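Local coordinates for protein OLD nuclease (Thermus scotoductus, PDB 6P74) that degrades linear or supercoiled double-stranded DNA from 5' to 3' as a metal-dependent exonuclease and has DNA-stimulated ATPase activity, at residues Gly83-Lys95 against Asp104-Tyr117. Residues are numbered along the deposited sequence; the frame is centred on the assembly and turned at random.
Sequences GSFNITAFRLTCK and DLEPLDEGGNVPRY. With SO4 (sulfate ion), chain K.
Arg91 reaches across to Glu106 and Leu108 on the neighbouring antiparallel strand. Its CG stands anti to the backbone N (chi1 -176°) and a bend at chi3 turns the guanidinium so that NH1 meets Glu106 OE2 at 2.9 Å in a salt bridge. Glu106 OE2 lies close to the guanidinium plane, whereas NH1 approaches it from above the carboxylate plane. The two side chains run alongside each other, while Leu108 CD2 covers one guanidinium face, 3.7 Å from Arg91 NH2. The backbones of Arg91 and Glu106 also bond reciprocally, Glu106 N to Arg91 O being 2.8 Å. Leu108 O accepts a hydrogen bond from Thr88 N, and Leu108 N donates one to Ala89 O, so Thr88 and Ala89 together face one residue as a classic beta bulge. Beyond it, Phe85 packs its CD1 3.3 Å from Pro115 CB. Its edge is set against the face of Tyr117 in a T-shaped pair, planes at 85°. Phe90, Leu92, Leu105 and Pro107 lie on the other face, packed against helices 34-45 and 127-132. Leu105 N donates a hydrogen bond to O1 of a sulfate, probably from the crystallisation liquor. This is a bulged beta hairpin, strands 85-97 and 100-109, in the antiparallel sheet of an ABC-type ATPase domain.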
# COMPACT_ATOMS: atom_id res chain seq x y z
N GLY A 83 17.44 1.20 33.20
CA GLY A 83 18.17 0.64 34.33
C GLY A 83 19.67 0.72 34.12
O GLY A 83 20.24 1.81 34.12
N SER A 84 20.33 -0.42 33.93
CA SER A 84 21.76 -0.44 33.71
C SER A 84 22.13 -0.64 32.24
O SER A 84 23.31 -0.81 31.92
CB SER A 84 22.41 -1.53 34.55
OG SER A 84 21.90 -2.80 34.18
N PHE A 85 21.15 -0.61 31.34
CA PHE A 85 21.39 -0.81 29.92
C PHE A 85 21.28 0.50 29.17
O PHE A 85 20.44 1.35 29.48
CB PHE A 85 20.40 -1.82 29.34
CG PHE A 85 20.45 -3.16 30.01
CD1 PHE A 85 21.55 -3.98 29.86
CD2 PHE A 85 19.40 -3.59 30.81
CE1 PHE A 85 21.61 -5.21 30.49
CE2 PHE A 85 19.45 -4.81 31.44
CZ PHE A 85 20.55 -5.63 31.28
N ASN A 86 22.15 0.67 28.17
CA ASN A 86 22.09 1.80 27.24
C ASN A 86 21.84 1.24 25.85
O ASN A 86 22.74 0.66 25.23
CB ASN A 86 23.37 2.63 27.28
CG ASN A 86 23.58 3.30 28.63
OD1 ASN A 86 22.88 4.24 28.98
ND2 ASN A 86 24.56 2.81 29.39
N ILE A 87 20.63 1.42 25.36
CA ILE A 87 20.23 0.91 24.05
C ILE A 87 20.44 1.99 23.01
O ILE A 87 20.06 3.15 23.21
CB ILE A 87 18.77 0.46 24.07
CG1 ILE A 87 18.56 -0.62 25.14
CG2 ILE A 87 18.34 0.03 22.66
CD1 ILE A 87 19.66 -1.68 25.15
N THR A 88 21.02 1.62 21.87
CA THR A 88 21.31 2.55 20.79
C THR A 88 20.69 2.14 19.46
O THR A 88 20.97 2.77 18.43
CB THR A 88 22.83 2.73 20.63
OG1 THR A 88 23.39 1.58 19.99
CG2 THR A 88 23.50 2.91 21.99
N ALA A 89 19.85 1.10 19.44
CA ALA A 89 19.26 0.66 18.19
C ALA A 89 18.20 -0.39 18.48
O ALA A 89 18.21 -1.04 19.52
CB ALA A 89 20.31 0.09 17.23
N PHE A 90 17.27 -0.53 17.53
CA PHE A 90 16.26 -1.57 17.53
C PHE A 90 16.42 -2.41 16.28
O PHE A 90 16.75 -1.88 15.21
CB PHE A 90 14.86 -0.97 17.56
CG PHE A 90 14.61 -0.05 18.70
CD1 PHE A 90 15.19 -0.29 19.94
CD2 PHE A 90 13.77 1.03 18.55
CE1 PHE A 90 14.94 0.55 21.02
CE2 PHE A 90 13.51 1.89 19.62
CZ PHE A 90 14.10 1.65 20.85
N ARG A 91 16.20 -3.72 16.40
CA ARG A 91 16.27 -4.63 15.25
C ARG A 91 14.96 -5.39 15.14
O ARG A 91 14.61 -6.16 16.04
CB ARG A 91 17.43 -5.62 15.35
CG ARG A 91 17.53 -6.47 14.09
CD ARG A 91 18.25 -7.77 14.30
NE ARG A 91 19.67 -7.57 14.56
CZ ARG A 91 20.31 -8.09 15.60
NH1 ARG A 91 19.66 -8.85 16.48
NH2 ARG A 91 21.61 -7.86 15.76
N LEU A 92 14.25 -5.18 14.03
CA LEU A 92 12.97 -5.83 13.79
C LEU A 92 13.20 -6.97 12.81
O LEU A 92 13.71 -6.76 11.71
CB LEU A 92 11.94 -4.84 13.23
CG LEU A 92 10.53 -5.40 12.96
CD1 LEU A 92 9.89 -5.87 14.23
CD2 LEU A 92 9.64 -4.35 12.29
N THR A 93 12.85 -8.18 13.23
CA THR A 93 13.03 -9.36 12.41
C THR A 93 11.67 -9.98 12.14
O THR A 93 10.81 -10.04 13.03
CB THR A 93 13.95 -10.40 13.07
OG1 THR A 93 15.19 -9.78 13.45
CG2 THR A 93 14.24 -11.54 12.12
N CYS A 94 11.46 -10.44 10.91
CA CYS A 94 10.29 -11.25 10.57
C CYS A 94 10.76 -12.44 9.75
O CYS A 94 11.23 -12.27 8.63
CB CYS A 94 9.25 -10.43 9.81
SG CYS A 94 7.79 -11.40 9.38
N LYS A 95 10.61 -13.63 10.32
CA LYS A 95 11.08 -14.85 9.67
C LYS A 95 10.13 -15.98 10.04
O LYS A 95 9.08 -15.77 10.65
CB LYS A 95 12.52 -15.17 10.10
CG LYS A 95 12.67 -15.48 11.58
CD LYS A 95 14.12 -15.63 11.97
CE LYS A 95 14.27 -15.61 13.48
NZ LYS A 95 15.69 -15.80 13.90
N ASP A 104 10.35 -10.27 15.96
CA ASP A 104 11.00 -9.85 17.19
C ASP A 104 11.45 -8.40 17.04
O ASP A 104 11.90 -7.99 15.97
CB ASP A 104 12.21 -10.74 17.52
CG ASP A 104 11.88 -12.21 17.45
OD1 ASP A 104 10.99 -12.67 18.20
OD2 ASP A 104 12.52 -12.93 16.64
N LEU A 105 11.31 -7.63 18.11
CA LEU A 105 11.84 -6.27 18.18
C LEU A 105 12.95 -6.30 19.22
O LEU A 105 12.69 -6.37 20.41
CB LEU A 105 10.75 -5.27 18.55
CG LEU A 105 11.14 -3.79 18.52
CD1 LEU A 105 11.62 -3.38 17.14
CD2 LEU A 105 9.97 -2.92 18.98
N GLU A 106 14.19 -6.29 18.76
CA GLU A 106 15.18 -6.49 19.81
C GLU A 106 15.95 -5.21 20.09
O GLU A 106 16.30 -4.47 19.15
CB GLU A 106 16.18 -7.58 19.45
CG GLU A 106 15.58 -8.92 19.11
CD GLU A 106 16.62 -9.83 18.49
OE1 GLU A 106 17.12 -10.73 19.21
OE2 GLU A 106 16.95 -9.63 17.30
N PRO A 107 16.26 -4.94 21.35
CA PRO A 107 17.16 -3.84 21.68
C PRO A 107 18.61 -4.26 21.49
O PRO A 107 19.00 -5.41 21.71
CB PRO A 107 16.84 -3.56 23.15
CG PRO A 107 16.54 -4.92 23.70
CD PRO A 107 15.83 -5.67 22.57
N LEU A 108 19.42 -3.29 21.09
CA LEU A 108 20.83 -3.49 20.83
C LEU A 108 21.62 -2.43 21.58
O LEU A 108 21.19 -1.27 21.65
CB LEU A 108 21.16 -3.40 19.32
CG LEU A 108 20.66 -4.48 18.37
CD1 LEU A 108 21.13 -4.15 16.96
CD2 LEU A 108 21.17 -5.84 18.80
N ASP A 109 22.77 -2.82 22.10
CA ASP A 109 23.65 -1.87 22.76
C ASP A 109 24.68 -1.32 21.77
O ASP A 109 24.73 -1.71 20.59
CB ASP A 109 24.32 -2.52 23.99
CG ASP A 109 25.27 -3.69 23.63
OD1 ASP A 109 25.67 -3.82 22.45
OD2 ASP A 109 25.63 -4.47 24.55
N GLU A 110 25.50 -0.39 22.27
CA GLU A 110 26.58 0.21 21.50
C GLU A 110 27.26 -0.79 20.56
O GLU A 110 27.50 -0.50 19.39
CB GLU A 110 27.59 0.81 22.47
CG GLU A 110 28.71 1.55 21.80
CD GLU A 110 29.67 2.14 22.80
OE1 GLU A 110 30.76 1.55 23.00
OE2 GLU A 110 29.33 3.18 23.40
N GLY A 111 27.57 -1.98 21.07
CA GLY A 111 28.32 -2.97 20.34
C GLY A 111 27.50 -3.93 19.49
O GLY A 111 28.04 -4.94 19.04
N GLY A 112 26.22 -3.65 19.27
CA GLY A 112 25.40 -4.47 18.40
C GLY A 112 24.90 -5.76 19.00
O GLY A 112 24.44 -6.63 18.24
N ASN A 113 24.96 -5.92 20.32
CA ASN A 113 24.46 -7.10 21.01
C ASN A 113 23.15 -6.81 21.74
O ASN A 113 22.88 -5.68 22.15
CB ASN A 113 25.47 -7.63 22.03
CG ASN A 113 26.85 -7.74 21.44
OD1 ASN A 113 27.76 -7.01 21.85
ND2 ASN A 113 27.01 -8.63 20.47
N VAL A 114 22.34 -7.85 21.90
CA VAL A 114 21.14 -7.76 22.72
C VAL A 114 21.54 -7.98 24.18
O VAL A 114 22.02 -9.07 24.52
CB VAL A 114 20.09 -8.78 22.28
CG1 VAL A 114 18.86 -8.69 23.18
CG2 VAL A 114 19.72 -8.55 20.79
N PRO A 115 21.36 -6.99 25.06
CA PRO A 115 21.70 -7.19 26.47
C PRO A 115 20.84 -8.28 27.08
O PRO A 115 19.66 -8.42 26.75
CB PRO A 115 21.41 -5.82 27.11
CG PRO A 115 21.23 -4.87 26.00
CD PRO A 115 20.76 -5.67 24.82
N ARG A 116 21.43 -9.06 27.99
CA ARG A 116 20.62 -9.99 28.76
C ARG A 116 20.81 -9.72 30.25
O ARG A 116 21.79 -9.11 30.67
CB ARG A 116 20.93 -11.46 28.41
CG ARG A 116 22.31 -11.99 28.77
CD ARG A 116 22.67 -13.18 27.87
NE ARG A 116 22.60 -12.77 26.47
CZ ARG A 116 21.58 -13.02 25.65
NH1 ARG A 116 20.54 -13.72 26.09
NH2 ARG A 116 21.62 -12.58 24.40
N TYR A 117 19.82 -10.15 31.02
CA TYR A 117 19.86 -10.01 32.46
C TYR A 117 20.76 -11.08 33.05
O TYR A 117 21.14 -12.04 32.37
CB TYR A 117 18.45 -10.12 33.04
CG TYR A 117 17.69 -8.82 32.91
CD1 TYR A 117 17.84 -7.83 33.87
CD2 TYR A 117 16.85 -8.58 31.82
CE1 TYR A 117 17.16 -6.63 33.76
CE2 TYR A 117 16.16 -7.39 31.71
CZ TYR A 117 16.32 -6.41 32.68
OH TYR A 117 15.65 -5.21 32.58
S SO4 K . 7.34 -8.10 19.68
O1 SO4 K . 8.73 -8.33 19.29
O2 SO4 K . 7.24 -6.96 20.59
O3 SO4 K . 6.53 -7.83 18.49
O4 SO4 K . 6.84 -9.30 20.34
O HOH W 1 25.17 0.80 24.67